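Local coordinates for isatin hydrolase (Ralstonia solanacearum, PDB 5NMP), which is a manganese-dependent hydrolase of the cyclase family that opens the lactam ring of isatin by hydrolysis, at residues Ser57-Asp60 with Trp66-Asn69; Ala134-His139 with Gly187-His192; Ser155-Val158 with Ala162-Leu165; Gly204-Tyr207 with Ala212-Cys215. All blocks are in the same frame, centred on the assembly; numbering follows the deposited sequence.

Interaction 1, its centre about 32 Å from the centre of the chain, lies in a beta hairpin that meets the second subunit. Interactions 2, 3 and 4 belong to the body built round the mixed sheet, and interactions 2 and 4 lie across the chain's centre from interaction 1. Interactions 3 and 4 are about 7 Å apart at their nearest atoms, and both lie near the metal site without touching it: the side chains of Phe164 and Tyr213 are each about 11 Å from the manganese ion. Interaction 2 is a surface salt bridge, about 8 Å from interaction 4 at nearest atoms. In sequence, interaction 3 is nested within the loop interaction 2 closes.

Interaction 1. Residues Ser57-Asp60 with Trp66-Asn69; sequences SHYD and WYWN
Tyr67 meets His58 as a non-hydrogen-bonded pair in the antiparallel beta hairpin of strands 52-60 and 66-74, and its side chain can be followed outward atom by atom. CB comes first: it lies over one face of the Tyr59 ring, toward the rim, 3.5 Å from Tyr59 CZ, in a CH-pi contact. With CG turned away from the backbone N (chi1 153°), the ring brings CD1 close to both Ser57 O, at its edge and 3.2 Å away, and His58 ND1, at 3.5 Å. The imidazole points an edge toward the phenol face with the planes at 88°, an offset edge-to-face pair; with the Tyr59 ring, set obliquely to Tyr67, it forms an aromatic cluster. At the tip, Tyr67 OH accepts an almost straight bond from Asn69 ND2 of the same strand (3.2 Å), and it also hydrogen-bonds Gly252 O of the second subunit; Tyr59 OH likewise bonds Ala85 O of that subunit. The hairpin end is therefore tied into the dimer contact.

Trp66 O, in turn, is gripped twice, by Ser57 OG at 3.2 Å and by Tyr59 N at 3.0 Å, the two donors coming from opposite faces of the carbonyl plane. One donor is a side-chain hydroxyl and the other a main-chain amide, so they fix the corner where the strand turns at His58 and Tyr59. That corner is further secured by His58 N, which donates to Asp60 OD1 at 3.1 Å from above the carboxylate plane.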
loop_
_atom_site.group_PDB
_atom_site.type_symbol
_atom_site.label_atom_id
_atom_site.label_comp_id
_atom_site.label_asym_id
_atom_site.label_seq_id
_atom_site.Cartn_x
_atom_site.Cartn_y
_atom_site.Cartn_z
ATOM N N SER A 57 21.693 -5.679 -7.651
ATOM C CA SER A 57 22.812 -4.843 -8.070
ATOM C C SER A 57 22.892 -3.587 -7.206
ATOM O O SER A 57 21.901 -3.179 -6.603
ATOM C CB SER A 57 22.683 -4.463 -9.545
ATOM O OG SER A 57 21.606 -3.564 -9.746
ATOM N N HIS A 58 24.074 -2.980 -7.149
ATOM C CA HIS A 58 24.286 -1.780 -6.346
ATOM C C HIS A 58 25.240 -0.827 -7.060
ATOM O O HIS A 58 26.356 -0.584 -6.595
ATOM C CB HIS A 58 24.833 -2.150 -4.963
ATOM C CG HIS A 58 24.924 -0.997 -4.012
ATOM N ND1 HIS A 58 23.816 -0.304 -3.572
ATOM C CD2 HIS A 58 25.990 -0.419 -3.409
ATOM C CE1 HIS A 58 24.197 0.653 -2.743
ATOM N NE2 HIS A 58 25.512 0.603 -2.627
ATOM N N TYR A 59 24.784 -0.299 -8.195
ATOM C CA TYR A 59 25.586 0.581 -9.045
ATOM C C TYR A 59 26.948 -0.042 -9.354
ATOM O O TYR A 59 27.977 0.630 -9.283
ATOM C CB TYR A 59 25.773 1.953 -8.388
ATOM C CG TYR A 59 24.604 2.417 -7.542
ATOM C CD1 TYR A 59 23.440 2.900 -8.128
ATOM C CD2 TYR A 59 24.673 2.388 -6.153
ATOM C CE1 TYR A 59 22.374 3.330 -7.354
ATOM C CE2 TYR A 59 23.614 2.815 -5.372
ATOM C CZ TYR A 59 22.468 3.286 -5.978
ATOM O OH TYR A 59 21.413 3.709 -5.201
ATOM N N ASP A 60 26.946 -1.329 -9.686
ATOM C CA ASP A 60 28.184 -2.063 -9.920
ATOM C C ASP A 60 28.099 -2.936 -11.169
ATOM O O ASP A 60 27.254 -2.713 -12.030
ATOM C CB ASP A 60 28.533 -2.918 -8.701
ATOM C CG ASP A 60 27.349 -3.717 -8.184
ATOM O OD1 ASP A 60 26.405 -3.973 -8.962
ATOM O OD2 ASP A 60 27.367 -4.095 -6.994
ATOM N N TRP A 66 22.048 1.342 -11.626
ATOM C CA TRP A 66 20.861 1.128 -10.806
ATOM C C TRP A 66 21.094 0.230 -9.591
ATOM O O TRP A 66 22.114 -0.453 -9.483
ATOM C CB TRP A 66 19.733 0.547 -11.663
ATOM C CG TRP A 66 20.119 -0.689 -12.412
ATOM C CD1 TRP A 66 19.963 -1.980 -12.001
ATOM C CD2 TRP A 66 20.727 -0.751 -13.708
ATOM N NE1 TRP A 66 20.433 -2.843 -12.960
ATOM C CE2 TRP A 66 20.909 -2.113 -14.018
ATOM C CE3 TRP A 66 21.134 0.213 -14.637
ATOM C CZ2 TRP A 66 21.482 -2.536 -15.218
ATOM C CZ3 TRP A 66 21.702 -0.209 -15.827
ATOM C CH2 TRP A 66 21.871 -1.570 -16.106
ATOM N N TYR A 67 20.126 0.251 -8.681
ATOM C CA TYR A 67 20.155 -0.551 -7.464
ATOM C C TYR A 67 18.754 -1.068 -7.164
ATOM O O TYR A 67 17.795 -0.301 -7.206
ATOM C CB TYR A 67 20.691 0.275 -6.291
ATOM C CG TYR A 67 20.197 -0.166 -4.928
ATOM C CD1 TYR A 67 20.623 -1.363 -4.364
ATOM C CD2 TYR A 67 19.316 0.624 -4.199
ATOM C CE1 TYR A 67 20.176 -1.767 -3.118
ATOM C CE2 TYR A 67 18.866 0.231 -2.954
ATOM C CZ TYR A 67 19.300 -0.968 -2.417
ATOM O OH TYR A 67 18.856 -1.368 -1.177
ATOM N N TRP A 68 18.638 -2.363 -6.881
ATOM C CA TRP A 68 17.342 -2.976 -6.565
ATOM C C TRP A 68 17.489 -4.370 -5.952
ATOM O O TRP A 68 18.537 -5.006 -6.069
ATOM C CB TRP A 68 16.443 -3.048 -7.810
ATOM C CG TRP A 68 17.037 -3.744 -9.010
ATOM C CD1 TRP A 68 18.345 -4.084 -9.207
ATOM C CD2 TRP A 68 16.332 -4.182 -10.180
ATOM N NE1 TRP A 68 18.498 -4.702 -10.424
ATOM C CE2 TRP A 68 17.277 -4.777 -11.040
ATOM C CE3 TRP A 68 14.994 -4.131 -10.582
ATOM C CZ2 TRP A 68 16.928 -5.314 -12.276
ATOM C CZ3 TRP A 68 14.649 -4.666 -11.812
ATOM C CH2 TRP A 68 15.613 -5.249 -12.643
ATOM N N ASN A 69 16.423 -4.835 -5.303
ATOM C CA ASN A 69 16.444 -6.102 -4.571
ATOM C C ASN A 69 15.353 -7.078 -5.003
ATOM O O ASN A 69 14.354 -6.685 -5.605
ATOM C CB ASN A 69 16.295 -5.850 -3.063
ATOM C CG ASN A 69 17.326 -4.876 -2.521
ATOM O OD1 ASN A 69 18.436 -5.267 -2.160
ATOM N ND2 ASN A 69 16.955 -3.605 -2.443
#

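Interaction 2. Residues Ala134-His139 with Gly187-His192; sequences AWEQRH and GERNVH
Glu136 and Arg189 reach toward each other from opposite directions and join in a side-on, two-pronged salt bridge that ties helix 129-139 to the loop between helix 179-187 and strand 193-195. The two flat groups lie almost in one plane, only 10° apart, so the carboxylate meets the guanidinium edge to edge. Arg189 NE donates to Glu136 OE2 at 2.7 Å, and Arg189 NH2 donates to Glu136 OE1 at 2.9 Å; both bonds are close to straight, the first at 174°. Each oxygen uses its syn lone pair, the one on the side of the other oxygen, and both oxygens lie close to the guanidinium plane. This pairing of one nitrogen with each oxygen resists rotation of either group.

The two side chains arrive differently. Glu136 is extended beyond CG, while Arg189 bends at its second torsion (chi2 -59°), which folds it back far enough to present its NE side to the helix. Both side chains also touch Trp184 of helix 179-187. Glu136 OE2 takes a further bond from Ile142 N, which leaves that oxygen with two donors and would be expected to favour the ionised form. Arg141 NH2, a like charge, approaches Arg189 NH1, and the carboxylate probably offsets that proximity. The guanidinium is also held from behind, because Arg189 NH1 donates to Glu188 O at 2.9 Å from above that carbonyl's plane.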
loop_
_atom_site.group_PDB
_atom_site.type_symbol
_atom_site.label_atom_id
_atom_site.label_comp_id
_atom_site.label_asym_id
_atom_site.label_seq_id
_atom_site.Cartn_x
_atom_site.Cartn_y
_atom_site.Cartn_z
ATOM N N ALA A 134 -16.893 2.519 28.886
ATOM C CA ALA A 134 -16.329 3.609 29.673
ATOM C C ALA A 134 -15.586 4.582 28.764
ATOM O O ALA A 134 -15.577 5.790 29.002
ATOM C CB ALA A 134 -15.403 3.071 30.748
ATOM N N TRP A 135 -14.963 4.038 27.722
ATOM C CA TRP A 135 -14.253 4.838 26.729
ATOM C C TRP A 135 -15.217 5.775 26.009
ATOM O O TRP A 135 -14.910 6.949 25.800
ATOM C CB TRP A 135 -13.539 3.927 25.727
ATOM C CG TRP A 135 -12.723 4.651 24.694
ATOM C CD1 TRP A 135 -11.392 4.951 24.763
ATOM C CD2 TRP A 135 -13.181 5.150 23.430
ATOM N NE1 TRP A 135 -10.995 5.611 23.625
ATOM C CE2 TRP A 135 -12.074 5.748 22.791
ATOM C CE3 TRP A 135 -14.418 5.156 22.777
ATOM C CZ2 TRP A 135 -12.169 6.342 21.534
ATOM C CZ3 TRP A 135 -14.510 5.749 21.531
ATOM C CH2 TRP A 135 -13.393 6.332 20.922
ATOM N N GLU A 136 -16.385 5.250 25.645
ATOM C CA GLU A 136 -17.409 6.039 24.966
ATOM C C GLU A 136 -17.960 7.150 25.852
ATOM O O GLU A 136 -18.388 8.189 25.353
ATOM C CB GLU A 136 -18.557 5.145 24.493
ATOM C CG GLU A 136 -18.241 4.331 23.250
ATOM C CD GLU A 136 -19.454 3.594 22.710
ATOM O OE1 GLU A 136 -20.388 3.326 23.498
ATOM O OE2 GLU A 136 -19.474 3.287 21.498
ATOM N N GLN A 137 -17.957 6.930 27.164
ATOM C CA GLN A 137 -18.426 7.942 28.105
ATOM C C GLN A 137 -17.496 9.148 28.126
ATOM O O GLN A 137 -17.895 10.245 28.517
ATOM C CB GLN A 137 -18.556 7.355 29.512
ATOM C CG GLN A 137 -19.705 6.376 29.659
ATOM C CD GLN A 137 -21.022 6.954 29.172
ATOM O OE1 GLN A 137 -21.408 8.062 29.552
ATOM N NE2 GLN A 137 -21.715 6.208 28.316
ATOM N N ARG A 138 -16.257 8.937 27.691
ATOM C CA ARG A 138 -15.263 10.001 27.649
ATOM C C ARG A 138 -15.113 10.605 26.251
ATOM O O ARG A 138 -14.899 11.809 26.114
ATOM C CB ARG A 138 -13.908 9.478 28.137
ATOM C CG ARG A 138 -13.799 9.323 29.649
ATOM C CD ARG A 138 -12.492 8.650 30.054
ATOM N NE ARG A 138 -12.492 7.220 29.752
ATOM C CZ ARG A 138 -11.488 6.573 29.169
ATOM N NH1 ARG A 138 -10.387 7.228 28.820
ATOM N NH2 ARG A 138 -11.583 5.269 28.934
ATOM N N HIS A 139 -15.237 9.776 25.218
ATOM C CA HIS A 139 -14.892 10.205 23.863
ATOM C C HIS A 139 -16.030 10.100 22.853
ATOM O O HIS A 139 -15.874 10.496 21.700
ATOM C CB HIS A 139 -13.694 9.400 23.365
ATOM C CG HIS A 139 -12.483 9.533 24.233
ATOM N ND1 HIS A 139 -11.758 8.446 24.673
ATOM C CD2 HIS A 139 -11.877 10.626 24.753
ATOM C CE1 HIS A 139 -10.753 8.865 25.422
ATOM N NE2 HIS A 139 -10.803 10.183 25.486
ATOM N N GLY A 187 -21.801 -6.396 16.518
ATOM C CA GLY A 187 -23.252 -6.348 16.563
ATOM C C GLY A 187 -23.881 -5.045 17.021
ATOM O O GLY A 187 -24.947 -4.667 16.537
ATOM N N GLU A 188 -23.237 -4.354 17.953
ATOM C CA GLU A 188 -23.814 -3.134 18.510
ATOM C C GLU A 188 -23.191 -1.856 17.947
ATOM O O GLU A 188 -23.747 -0.771 18.113
ATOM C CB GLU A 188 -23.688 -3.142 20.035
ATOM C CG GLU A 188 -24.568 -4.171 20.720
ATOM C CD GLU A 188 -26.047 -3.907 20.504
ATOM O OE1 GLU A 188 -26.495 -2.771 20.769
ATOM O OE2 GLU A 188 -26.760 -4.834 20.065
ATOM N N ARG A 189 -22.047 -1.979 17.278
ATOM C CA ARG A 189 -21.339 -0.799 16.791
ATOM C C ARG A 189 -20.978 -0.868 15.308
ATOM O O ARG A 189 -20.625 0.152 14.710
ATOM C CB ARG A 189 -20.076 -0.570 17.620
ATOM C CG ARG A 189 -20.359 -0.104 19.039
ATOM C CD ARG A 189 -21.134 1.200 19.032
ATOM N NE ARG A 189 -21.380 1.706 20.380
ATOM C CZ ARG A 189 -22.506 1.510 21.059
ATOM N NH1 ARG A 189 -23.499 0.817 20.520
ATOM N NH2 ARG A 189 -22.640 2.010 22.279
ATOM N N ASN A 190 -21.068 -2.064 14.730
ATOM C CA ASN A 190 -20.884 -2.255 13.292
ATOM C C ASN A 190 -19.544 -1.705 12.802
ATOM O O ASN A 190 -19.478 -0.960 11.821
ATOM C CB ASN A 190 -22.042 -1.602 12.528
ATOM C CG ASN A 190 -22.160 -2.095 11.100
ATOM O OD1 ASN A 190 -21.569 -3.105 10.723
ATOM N ND2 ASN A 190 -22.936 -1.382 10.296
ATOM N N VAL A 191 -18.477 -2.075 13.501
ATOM C CA VAL A 191 -17.148 -1.568 13.191
ATOM C C VAL A 191 -16.620 -2.140 11.877
ATOM O O VAL A 191 -17.104 -3.160 11.382
ATOM C CB VAL A 191 -16.151 -1.887 14.319
ATOM C CG1 VAL A 191 -16.641 -1.299 15.631
ATOM C CG2 VAL A 191 -15.952 -3.387 14.446
ATOM N N HIS A 192 -15.623 -1.462 11.319
ATOM C CA HIS A 192 -15.016 -1.843 10.051
ATOM C C HIS A 192 -14.041 -2.997 10.243
ATOM O O HIS A 192 -13.962 -3.909 9.418
ATOM C CB HIS A 192 -14.301 -0.635 9.441
ATOM C CG HIS A 192 -13.735 -0.876 8.076
ATOM N ND1 HIS A 192 -14.525 -1.125 6.976
ATOM C CD2 HIS A 192 -12.457 -0.880 7.630
ATOM C CE1 HIS A 192 -13.758 -1.283 5.912
ATOM N NE2 HIS A 192 -12.498 -1.138 6.282
#

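Interaction 3. Residues Ser155-Val158 with Ala162-Leu165; sequences SLRV and AAFL
Arg157 NH1 donates to Ala163 O over 3.1 Å, the polar bond that joins the 3-10 turn around residues 155-157 to the short helix 161-165. The carbonyl lies at the edge of the guanidinium, close to its plane, whereas seen from the acceptor the nitrogen is tilted 32° from the carbonyl plane. The N-H...O angle of 151° shows a moderately bent bond. Arg157 gets there by an extended chain from CG to NE, laid alongside the helix, so that CD also passes Ala163 O at 3.6 Å. Closer to the backbone, Arg157 CB comes within 4.0 Å of Phe164 CA.

The charged end has more to do than this one bond. Arg157 NH2 forms a salt bridge with Glu123, its stronger partner, and the guanidinium makes a cation-pi contact with Trp154. Glu123 is thus probably the main counter-charge, with Ala163 O as a neutral second acceptor.

Phe164 packs against the backbone at Arg157 and Val158; CG stands anti to the backbone N (chi1 -172°), which brings Phe164 CD1 within 4.0 Å of Val158 N, and Phe164 CB lies 3.7 Å from Arg157 O. Its ring is buried against Trp154 and Pro37, about 8 Å from the side chain of Gln228, a manganese-binding residue of this protein that is not bound to the ion in this chain, and about 9 Å from that of His80. The arrangement is a 3-10 turn followed within a few residues by a short helix, in the connection after strand 147-151 of the central sheet.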
loop_
_atom_site.group_PDB
_atom_site.type_symbol
_atom_site.label_atom_id
_atom_site.label_comp_id
_atom_site.label_asym_id
_atom_site.label_seq_id
_atom_site.Cartn_x
_atom_site.Cartn_y
_atom_site.Cartn_z
ATOM N N SER A 155 4.344 -2.263 20.325
ATOM C CA SER A 155 5.265 -2.039 19.215
ATOM C C SER A 155 6.679 -1.684 19.674
ATOM O O SER A 155 7.631 -1.784 18.901
ATOM C CB SER A 155 4.730 -0.930 18.305
ATOM O OG SER A 155 4.504 0.261 19.040
ATOM N N LEU A 156 6.815 -1.272 20.931
ATOM C CA LEU A 156 8.121 -0.908 21.470
ATOM C C LEU A 156 8.987 -2.138 21.743
ATOM O O LEU A 156 10.178 -2.020 22.033
ATOM C CB LEU A 156 7.956 -0.087 22.752
ATOM C CG LEU A 156 7.203 1.242 22.630
ATOM C CD1 LEU A 156 7.085 1.918 23.991
ATOM C CD2 LEU A 156 7.884 2.161 21.623
ATOM N N ARG A 157 8.384 -3.319 21.645
ATOM C CA ARG A 157 9.094 -4.573 21.878
ATOM C C ARG A 157 9.744 -5.109 20.603
ATOM O O ARG A 157 10.377 -6.164 20.625
ATOM C CB ARG A 157 8.142 -5.631 22.443
ATOM C CG ARG A 157 7.587 -5.339 23.827
ATOM C CD ARG A 157 6.367 -6.213 24.094
ATOM N NE ARG A 157 5.810 -6.028 25.430
ATOM C CZ ARG A 157 5.892 -6.931 26.403
ATOM N NH1 ARG A 157 6.508 -8.088 26.188
ATOM N NH2 ARG A 157 5.355 -6.679 27.590
ATOM N N VAL A 158 9.586 -4.381 19.501
ATOM C CA VAL A 158 9.988 -4.869 18.182
ATOM C C VAL A 158 11.490 -5.170 18.073
ATOM O O VAL A 158 11.903 -6.004 17.268
ATOM C CB VAL A 158 9.581 -3.858 17.076
ATOM C CG1 VAL A 158 10.486 -2.634 17.089
ATOM C CG2 VAL A 158 9.593 -4.526 15.710
ATOM N N ALA A 162 11.979 -12.134 20.965
ATOM C CA ALA A 162 11.459 -12.994 22.023
ATOM C C ALA A 162 10.405 -12.257 22.848
ATOM O O ALA A 162 9.377 -12.828 23.211
ATOM C CB ALA A 162 12.584 -13.485 22.914
ATOM N N ALA A 163 10.662 -10.983 23.128
ATOM C CA ALA A 163 9.735 -10.166 23.904
ATOM C C ALA A 163 8.483 -9.809 23.107
ATOM O O ALA A 163 7.398 -9.658 23.672
ATOM C CB ALA A 163 10.427 -8.901 24.385
ATOM N N PHE A 164 8.639 -9.670 21.794
ATOM C CA PHE A 164 7.532 -9.282 20.930
ATOM C C PHE A 164 6.519 -10.414 20.789
ATOM O O PHE A 164 5.312 -10.183 20.855
ATOM C CB PHE A 164 8.049 -8.858 19.553
ATOM C CG PHE A 164 6.993 -8.257 18.666
ATOM C CD1 PHE A 164 6.626 -6.927 18.806
ATOM C CD2 PHE A 164 6.369 -9.021 17.693
ATOM C CE1 PHE A 164 5.653 -6.370 17.993
ATOM C CE2 PHE A 164 5.398 -8.469 16.876
ATOM C CZ PHE A 164 5.039 -7.142 17.026
ATOM N N LEU A 165 7.013 -11.632 20.592
ATOM C CA LEU A 165 6.145 -12.800 20.507
ATOM C C LEU A 165 5.688 -13.233 21.903
ATOM O O LEU A 165 4.556 -13.681 22.080
ATOM C CB LEU A 165 6.858 -13.955 19.796
ATOM C CG LEU A 165 7.320 -13.720 18.354
ATOM C CD1 LEU A 165 7.993 -14.961 17.796
ATOM C CD2 LEU A 165 6.164 -13.293 17.462
#

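Interaction 4. Residues Gly204-Tyr207 with Ala212-Cys215; sequences GQSY and AYPC
Tyr213 and Ser206 meet because Tyr213 takes a left-handed backbone conformation and turns CG anti to its carbonyl carbon (chi1 -69°), which swings the phenol back over the preceding turn. Ser206 OG, tucked between its own backbone N and carbonyl carbon (chi1 69°), then lies at the ring edge, 3.1 Å from Tyr213 CD1. The hydroxyl's hydrogen-bonding partner is elsewhere: Ala203 O.

The turn is closed through the backbone. Tyr213 N donates to Ser206 O at 3.1 Å and 163°, from above the carbonyl plane. The same oxygen receives a CA-H...O contact from Ala212 CA at 3.3 Å. Over one face of the ring, offset toward its rim, sits Tyr207 CA, and Tyr207 CB is 3.9 Å from Tyr213 CZ. Ala212 CB lies 3.6 Å from Tyr207 O, and Pro214 CD packs at 3.9 Å on Ser206 CB.

Tyr213 occupies the N-cap position of helix 214-221, whose early amide Cys215 N is taken by Asp202 OD1. Its side chain lies about 5 Å from a bound succinate, probably from the crystallisation liquor though it may mark a pocket, and about 11 Å from the manganese ion. Chemically, one main-chain hydrogen bond and uncharged contacts round the ring hold 204-207 against the start of the helix; no charged side chain of the two segments takes part.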
loop_
_atom_site.group_PDB
_atom_site.type_symbol
_atom_site.label_atom_id
_atom_site.label_comp_id
_atom_site.label_asym_id
_atom_site.label_seq_id
_atom_site.Cartn_x
_atom_site.Cartn_y
_atom_site.Cartn_z
ATOM N N GLY A 204 -3.272 -14.048 22.960
ATOM C CA GLY A 204 -2.503 -15.260 22.743
ATOM C C GLY A 204 -3.104 -16.493 23.391
ATOM O O GLY A 204 -3.065 -17.583 22.823
ATOM N N GLN A 205 -3.680 -16.313 24.574
ATOM C CA GLN A 205 -4.203 -17.432 25.346
ATOM C C GLN A 205 -5.625 -17.816 24.948
ATOM O O GLN A 205 -6.204 -18.743 25.515
ATOM C CB GLN A 205 -4.151 -17.106 26.840
ATOM C CG GLN A 205 -2.744 -17.044 27.397
ATOM C CD GLN A 205 -2.030 -18.377 27.317
ATOM O OE1 GLN A 205 -2.333 -19.303 28.072
ATOM N NE2 GLN A 205 -1.082 -18.486 26.396
ATOM N N SER A 206 -6.183 -17.118 23.963
ATOM C CA SER A 206 -7.560 -17.366 23.547
ATOM C C SER A 206 -7.682 -18.606 22.665
ATOM O O SER A 206 -8.766 -18.928 22.181
ATOM C CB SER A 206 -8.121 -16.155 22.808
ATOM O OG SER A 206 -7.489 -15.992 21.553
ATOM N N TYR A 207 -6.570 -19.300 22.457
ATOM C CA TYR A 207 -6.581 -20.545 21.701
ATOM C C TYR A 207 -7.308 -21.631 22.488
ATOM O O TYR A 207 -7.719 -22.648 21.930
ATOM C CB TYR A 207 -5.153 -20.997 21.383
ATOM C CG TYR A 207 -4.421 -21.540 22.588
ATOM C CD1 TYR A 207 -4.349 -22.908 22.827
ATOM C CD2 TYR A 207 -3.816 -20.684 23.500
ATOM C CE1 TYR A 207 -3.688 -23.406 23.937
ATOM C CE2 TYR A 207 -3.153 -21.172 24.611
ATOM C CZ TYR A 207 -3.092 -22.532 24.826
ATOM O OH TYR A 207 -2.433 -23.016 25.933
ATOM N N ALA A 212 -12.315 -20.581 20.218
ATOM C CA ALA A 212 -10.913 -20.212 20.039
ATOM C C ALA A 212 -10.726 -19.052 19.065
ATOM O O ALA A 212 -11.340 -19.026 17.996
ATOM C CB ALA A 212 -10.115 -21.416 19.570
ATOM N N TYR A 213 -9.863 -18.109 19.445
ATOM C CA TYR A 213 -9.563 -16.928 18.635
ATOM C C TYR A 213 -10.827 -16.217 18.167
ATOM O O TYR A 213 -11.101 -16.166 16.969
ATOM C CB TYR A 213 -8.710 -17.314 17.427
ATOM C CG TYR A 213 -7.307 -17.739 17.780
ATOM C CD1 TYR A 213 -6.628 -17.150 18.838
ATOM C CD2 TYR A 213 -6.658 -18.730 17.057
ATOM C CE1 TYR A 213 -5.342 -17.534 19.165
ATOM C CE2 TYR A 213 -5.371 -19.121 17.377
ATOM C CZ TYR A 213 -4.719 -18.520 18.431
ATOM O OH TYR A 213 -3.436 -18.905 18.753
ATOM N N PRO A 214 -11.599 -15.660 19.113
ATOM C CA PRO A 214 -12.906 -15.076 18.788
ATOM C C PRO A 214 -12.834 -13.919 17.793
ATOM O O PRO A 214 -13.759 -13.749 16.999
ATOM C CB PRO A 214 -13.420 -14.588 20.147
ATOM C CG PRO A 214 -12.198 -14.430 20.987
ATOM C CD PRO A 214 -11.265 -15.509 20.541
ATOM N N CYS A 215 -11.759 -13.139 17.828
ATOM C CA CYS A 215 -11.652 -11.981 16.947
ATOM C C CYS A 215 -11.512 -12.429 15.497
ATOM O O CYS A 215 -12.246 -11.964 14.634
ATOM C CB CYS A 215 -10.478 -11.086 17.349
ATOM S SG CYS A 215 -10.474 -9.462 16.552
#